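Long-range contacts in MutS2 protein (Thermus thermophilus, PDB 2ZQE), which probably acts as a DNA endonuclease through its Smr domain and suppresses homologous recombination: residues A[24-29]-A[58-63]; A[35-40]-A[74-79]. All blocks are in the same frame, centred on the assembly; numbering follows the deposited sequence.

Contact 1: A[24-29]-A[58-63]; sequences ALEEAR and DKRVES
Arg60 and Glu26 form the salt bridge between segment 58-63 and the helical segment 24-29. NH1 of Arg60 gives its hydrogen to Glu26 OE1 over 3.0 Å, and the bond is bent, with an angle of 142° at the hydrogen. The oxygen is met on its anti side, close to the guanidinium plane. The two flat groups are turned 51° against each other. In the alpha/beta fold of the Smr domain this ties helix 14-30 to the turn that leads from helix 46-57 into strand 61-66. Asp58 grips the arginine along its NE-NH2 edge, in the guanidinium plane. Arg60 NE meets Asp58 OD1 at 2.9 Å and Arg60 NH2 meets Asp58 OD2 at 2.7 Å, both through syn lone pairs. The anti lone pair of OD1 takes the backbone N of Arg60, which makes an Asx turn inside a type I beta turn from Asp58 to Val61. NH1, NE and NH2 are each gripped, NH2 also by Asp22, one helical turn before Glu26, which limits rotation of the guanidinium. The acidic neighbours probably offset the arginine's charge.

Apolar contacts border this network. Leu25 CB lies over one face of the guanidinium, 3.7 Å from Arg60 CZ. Bending at chi3 (-62°) turns the arginine's end back over the leucine. Arg29 CD lies 3.7 Å from Arg60 CB, the two chains crossing at a slant, while the polar end of Arg29 turns to the carbonyls of Arg82 and Pro83. Deeper in, Leu25 CD2 meets Val61 CG2 at 4.2 Å. The other methyl of Leu25, CD1, rests 3.3 Å from Asp58 OD2.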
loop_
_atom_site.group_PDB
_atom_site.type_symbol
_atom_site.label_atom_id
_atom_site.label_comp_id
_atom_site.label_asym_id
_atom_site.label_seq_id
_atom_site.Cartn_x
_atom_site.Cartn_y
_atom_site.Cartn_z
ATOM N N ALA A 24 2.167 -7.069 4.679
ATOM C CA ALA A 24 1.661 -7.335 3.334
ATOM C C ALA A 24 2.776 -7.291 2.283
ATOM O O ALA A 24 2.763 -8.087 1.338
ATOM C CB ALA A 24 0.541 -6.356 2.985
ATOM N N LEU A 25 3.736 -6.375 2.444
ATOM C CA LEU A 25 4.879 -6.297 1.516
ATOM C C LEU A 25 5.730 -7.554 1.677
ATOM O O LEU A 25 6.157 -8.160 0.685
ATOM C CB LEU A 25 5.732 -5.052 1.795
ATOM C CG LEU A 25 5.075 -3.724 1.399
ATOM C CD1 LEU A 25 5.824 -2.551 2.039
ATOM C CD2 LEU A 25 5.028 -3.576 -0.117
ATOM N N GLU A 26 5.926 -7.969 2.928
ATOM C CA GLU A 26 6.709 -9.181 3.191
ATOM C C GLU A 26 6.073 -10.396 2.509
ATOM O O GLU A 26 6.760 -11.186 1.844
ATOM C CB GLU A 26 6.843 -9.418 4.699
ATOM C CG GLU A 26 7.914 -10.466 5.077
ATOM C CD GLU A 26 9.358 -10.077 4.726
ATOM O OE1 GLU A 26 9.641 -8.924 4.319
ATOM O OE2 GLU A 26 10.250 -10.951 4.897
ATOM N N GLU A 27 4.759 -10.536 2.669
ATOM C CA GLU A 27 4.039 -11.674 2.116
ATOM C C GLU A 27 4.006 -11.619 0.589
ATOM O O GLU A 27 4.155 -12.639 -0.080
ATOM C CB GLU A 27 2.625 -11.760 2.710
ATOM C CG GLU A 27 2.670 -12.152 4.188
ATOM C CD GLU A 27 1.305 -12.235 4.850
ATOM O OE1 GLU A 27 0.281 -12.247 4.143
ATOM O OE2 GLU A 27 1.269 -12.319 6.097
ATOM N N ALA A 28 3.825 -10.425 0.038
ATOM C CA ALA A 28 3.747 -10.266 -1.416
ATOM C C ALA A 28 5.077 -10.674 -2.054
ATOM O O ALA A 28 5.082 -11.409 -3.045
ATOM C CB ALA A 28 3.378 -8.832 -1.793
ATOM N N ARG A 29 6.194 -10.251 -1.465
ATOM C CA ARG A 29 7.514 -10.671 -1.961
ATOM C C ARG A 29 7.791 -12.166 -1.725
ATOM O O ARG A 29 8.402 -12.827 -2.578
ATOM C CB ARG A 29 8.637 -9.813 -1.376
ATOM C CG ARG A 29 8.722 -8.444 -2.079
ATOM C CD ARG A 29 10.125 -7.832 -2.032
ATOM N NE ARG A 29 11.065 -8.497 -2.940
ATOM C CZ ARG A 29 11.956 -9.418 -2.573
ATOM N NH1 ARG A 29 12.050 -9.796 -1.303
ATOM N NH2 ARG A 29 12.763 -9.959 -3.480
ATOM N N ASP A 58 11.052 2.099 1.917
ATOM C CA ASP A 58 11.006 0.644 1.948
ATOM C C ASP A 58 11.768 -0.011 0.793
ATOM O O ASP A 58 11.403 0.136 -0.374
ATOM C CB ASP A 58 9.552 0.166 1.970
ATOM C CG ASP A 58 9.417 -1.237 2.530
ATOM O OD1 ASP A 58 10.126 -2.150 2.057
ATOM O OD2 ASP A 58 8.621 -1.426 3.478
ATOM N N LYS A 59 12.823 -0.749 1.129
ATOM C CA LYS A 59 13.671 -1.373 0.104
ATOM C C LYS A 59 13.011 -2.517 -0.688
ATOM O O LYS A 59 13.602 -3.028 -1.653
ATOM C CB LYS A 59 15.002 -1.813 0.718
ATOM C CG LYS A 59 15.871 -0.622 1.092
ATOM C CD LYS A 59 17.170 -1.047 1.760
ATOM C CE LYS A 59 18.090 0.159 1.969
ATOM N NZ LYS A 59 17.538 1.097 2.982
ATOM N N ARG A 60 11.804 -2.913 -0.286
ATOM C CA ARG A 60 11.036 -3.927 -1.009
ATOM C C ARG A 60 10.238 -3.341 -2.162
ATOM O O ARG A 60 9.645 -4.086 -2.946
ATOM C CB ARG A 60 10.083 -4.656 -0.069
ATOM C CG ARG A 60 10.824 -5.518 0.935
ATOM C CD ARG A 60 9.917 -5.980 2.045
ATOM N NE ARG A 60 9.384 -4.847 2.803
ATOM C CZ ARG A 60 8.701 -4.969 3.938
ATOM N NH1 ARG A 60 8.483 -6.179 4.442
ATOM N NH2 ARG A 60 8.241 -3.893 4.568
ATOM N N VAL A 61 10.210 -2.012 -2.239
ATOM C CA VAL A 61 9.349 -1.296 -3.188
ATOM C C VAL A 61 10.168 -0.761 -4.359
ATOM O O VAL A 61 11.180 -0.078 -4.165
ATOM C CB VAL A 61 8.626 -0.111 -2.488
ATOM C CG1 VAL A 61 7.818 0.721 -3.481
ATOM C CG2 VAL A 61 7.750 -0.613 -1.354
ATOM N N GLU A 62 9.717 -1.065 -5.574
ATOM C CA GLU A 62 10.298 -0.461 -6.765
ATOM C C GLU A 62 9.665 0.907 -7.029
ATOM O O GLU A 62 10.364 1.898 -7.218
ATOM C CB GLU A 62 10.139 -1.371 -7.965
ATOM C CG GLU A 62 10.799 -0.806 -9.206
ATOM C CD GLU A 62 10.889 -1.808 -10.315
ATOM O OE1 GLU A 62 9.823 -2.170 -10.870
ATOM O OE2 GLU A 62 12.033 -2.216 -10.634
ATOM N N SER A 63 8.335 0.950 -7.066
ATOM C CA SER A 63 7.638 2.221 -7.261
ATOM C C SER A 63 6.224 2.111 -6.710
ATOM O O SER A 63 5.757 1.015 -6.403
ATOM C CB SER A 63 7.620 2.606 -8.744
ATOM O OG SER A 63 6.888 1.659 -9.521
#

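Contact 2: A[35-40]-A[74-79]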
loop_
_atom_site.group_PDB
_atom_site.type_symbol
_atom_site.label_atom_id
_atom_site.label_comp_id
_atom_site.label_asym_id
_atom_site.label_seq_id
_atom_site.Cartn_x
_atom_site.Cartn_y
_atom_site.Cartn_z
ATOM N N THR A 35 3.040 -7.006 -7.883
ATOM C CA THR A 35 2.202 -5.848 -7.563
ATOM C C THR A 35 1.366 -6.130 -6.323
ATOM O O THR A 35 0.963 -7.280 -6.098
ATOM C CB THR A 35 1.265 -5.498 -8.739
ATOM O OG1 THR A 35 2.025 -5.459 -9.958
ATOM C CG2 THR A 35 0.609 -4.131 -8.536
ATOM N N LEU A 36 1.081 -5.070 -5.563
ATOM C CA LEU A 36 0.244 -5.141 -4.374
ATOM C C LEU A 36 -0.590 -3.874 -4.276
ATOM O O LEU A 36 -0.063 -2.766 -4.383
ATOM C CB LEU A 36 1.126 -5.275 -3.129
ATOM C CG LEU A 36 0.455 -5.185 -1.762
ATOM C CD1 LEU A 36 -0.536 -6.315 -1.527
ATOM C CD2 LEU A 36 1.531 -5.159 -0.695
ATOM N N ARG A 37 -1.891 -4.041 -4.068
ATOM C CA ARG A 37 -2.781 -2.887 -3.878
ATOM C C ARG A 37 -3.056 -2.655 -2.402
ATOM O O ARG A 37 -3.410 -3.575 -1.681
ATOM C CB ARG A 37 -4.101 -3.084 -4.620
ATOM C CG ARG A 37 -3.980 -2.930 -6.130
ATOM C CD ARG A 37 -5.224 -3.488 -6.836
ATOM N NE ARG A 37 -6.477 -2.859 -6.391
ATOM C CZ ARG A 37 -6.985 -1.715 -6.856
ATOM N NH1 ARG A 37 -6.358 -1.011 -7.790
ATOM N NH2 ARG A 37 -8.125 -1.263 -6.354
ATOM N N LEU A 38 -2.866 -1.414 -1.961
ATOM C CA LEU A 38 -3.151 -1.027 -0.589
ATOM C C LEU A 38 -4.400 -0.156 -0.561
ATOM O O LEU A 38 -4.375 1.009 -0.938
ATOM C CB LEU A 38 -1.942 -0.283 0.010
ATOM C CG LEU A 38 -0.625 -1.051 -0.093
ATOM C CD1 LEU A 38 0.526 -0.151 0.384
ATOM C CD2 LEU A 38 -0.658 -2.346 0.708
ATOM N N LEU A 39 -5.510 -0.752 -0.142
ATOM C CA LEU A 39 -6.771 -0.028 -0.040
ATOM C C LEU A 39 -6.850 0.646 1.325
ATOM O O LEU A 39 -7.164 -0.004 2.333
ATOM C CB LEU A 39 -7.929 -1.017 -0.242
ATOM C CG LEU A 39 -9.362 -0.534 -0.009
ATOM C CD1 LEU A 39 -9.640 0.699 -0.852
ATOM C CD2 LEU A 39 -10.357 -1.669 -0.304
ATOM N N HIS A 40 -6.550 1.945 1.361
ATOM C CA HIS A 40 -6.561 2.692 2.634
ATOM C C HIS A 40 -7.679 3.708 2.729
ATOM O O HIS A 40 -7.923 4.282 3.796
ATOM C CB HIS A 40 -5.233 3.418 2.863
ATOM C CG HIS A 40 -4.660 4.041 1.628
ATOM N ND1 HIS A 40 -5.241 5.116 0.992
ATOM C CD2 HIS A 40 -3.543 3.748 0.928
ATOM C CE1 HIS A 40 -4.504 5.461 -0.048
ATOM N NE2 HIS A 40 -3.474 4.637 -0.120
ATOM N N HIS A 74 -7.239 7.946 -5.338
ATOM C CA HIS A 74 -6.327 8.250 -4.219
ATOM C C HIS A 74 -6.648 7.449 -2.937
ATOM O O HIS A 74 -5.977 7.623 -1.917
ATOM C CB HIS A 74 -6.316 9.765 -3.911
ATOM C CG HIS A 74 -5.593 10.600 -4.934
ATOM N ND1 HIS A 74 -4.928 11.766 -4.610
ATOM C CD2 HIS A 74 -5.441 10.441 -6.272
ATOM C CE1 HIS A 74 -4.388 12.282 -5.702
ATOM N NE2 HIS A 74 -4.683 11.498 -6.723
ATOM N N GLY A 75 -7.663 6.581 -2.988
ATOM C CA GLY A 75 -7.961 5.661 -1.885
ATOM C C GLY A 75 -7.193 4.341 -1.965
ATOM O O GLY A 75 -7.261 3.498 -1.053
ATOM N N VAL A 76 -6.467 4.145 -3.064
ATOM C CA VAL A 76 -5.658 2.933 -3.207
ATOM C C VAL A 76 -4.265 3.322 -3.662
ATOM O O VAL A 76 -4.112 4.100 -4.602
ATOM C CB VAL A 76 -6.279 1.934 -4.211
ATOM C CG1 VAL A 76 -5.335 0.741 -4.458
ATOM C CG2 VAL A 76 -7.651 1.437 -3.699
ATOM N N THR A 77 -3.257 2.781 -2.982
ATOM C CA THR A 77 -1.877 2.918 -3.447
ATOM C C THR A 77 -1.465 1.609 -4.094
ATOM O O THR A 77 -1.532 0.535 -3.484
ATOM C CB THR A 77 -0.894 3.258 -2.299
ATOM O OG1 THR A 77 -1.230 4.526 -1.744
ATOM C CG2 THR A 77 0.534 3.329 -2.850
ATOM N N VAL A 78 -1.038 1.709 -5.350
ATOM C CA VAL A 78 -0.614 0.546 -6.113
ATOM C C VAL A 78 0.904 0.460 -6.066
ATOM O O VAL A 78 1.590 1.373 -6.505
ATOM C CB VAL A 78 -1.095 0.668 -7.577
ATOM C CG1 VAL A 78 -0.742 -0.589 -8.368
ATOM C CG2 VAL A 78 -2.602 0.904 -7.602
ATOM N N VAL A 79 1.397 -0.652 -5.526
ATOM C CA VAL A 79 2.829 -0.846 -5.283
ATOM C C VAL A 79 3.418 -1.843 -6.277
ATOM O O VAL A 79 2.919 -2.966 -6.415
ATOM C CB VAL A 79 3.085 -1.351 -3.824
ATOM C CG1 VAL A 79 4.576 -1.465 -3.536
ATOM C CG2 VAL A 79 2.412 -0.420 -2.769
#
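His40 reaches across to Thr77 with its ring. CB leaves the backbone at the end of strand 35-39, and CG sits between the backbone N and the carbonyl carbon (chi1 40°). This turn brings the ring over segment 74-79. CG and ND1 lie by the carbonyl of Gly75, whose oxygen is 3.3 Å above one face of the ring and offset toward its rim. CE1, at the ring edge, faces His74 O in the ring plane, 3.2 Å away. At the tip, NE2 shares a nearly straight hydrogen bond of 2.8 Å with Thr77 OG1. Thr77 holds OG1 beside its backbone N (chi1 -63°), which sets the hydroxyl facing NE2 of His40. The His40 backbone N also bonds to Gly75 O, so this one oxygen accepts a hydrogen bond and also sits over the rim of the ring. A leucine in place of His40 would probably leave Thr77 OG1 without its ring partner and His74 O without its edge contact.

Strands 35-39 and 76-79 run antiparallel in the middle of the mixed four-stranded sheet of the Smr domain, whose order is 6-8, 35-39, 76-81, 61-66. Leu36 pairs with Val79 and Leu38 with Thr77, each pair joined by two backbone hydrogen bonds. Arg37 with Val78 and Leu39 with Val76 are the non-hydrogen-bonded pairs. Leu36, Leu38, Thr77 and Val79 share the face covered by helices 14-30 and 46-57. There Leu38 CD1 packs on Val79 CG2 at 3.7 Å. On the other face, Leu39 CD1 meets Val76 CG2 at 3.6 Å. Val76 CG1 sits over the centre of the Arg37 guanidinium, 3.8 Å from Arg37 CZ. The polar end of Arg37 is held by a salt bridge with Glu6 and a hydrogen bond to the carbonyl of Glu71.

Contact 1 is a surface contact, with its centre about 9 Å from the centre of the chain. The centre of contact 2 lies about 4 Å from the centre of the chain, and this contact is partly buried. They touch along one side of the sheet: Leu25 packs on Leu36, and Val61 packs on Val79. Contact 2 pairs the two middle strands; contact 1 joins helix 14-30 to the turn entering edge strand 61-66. Their chemistry differs accordingly. Charged side chains carry 24-29 with 58-63. Backbone hydrogen bonds and apolar side chains carry 35-40 with 74-79, with one side-chain hydrogen bond, His40 to Thr77. Along the chain the four segments alternate.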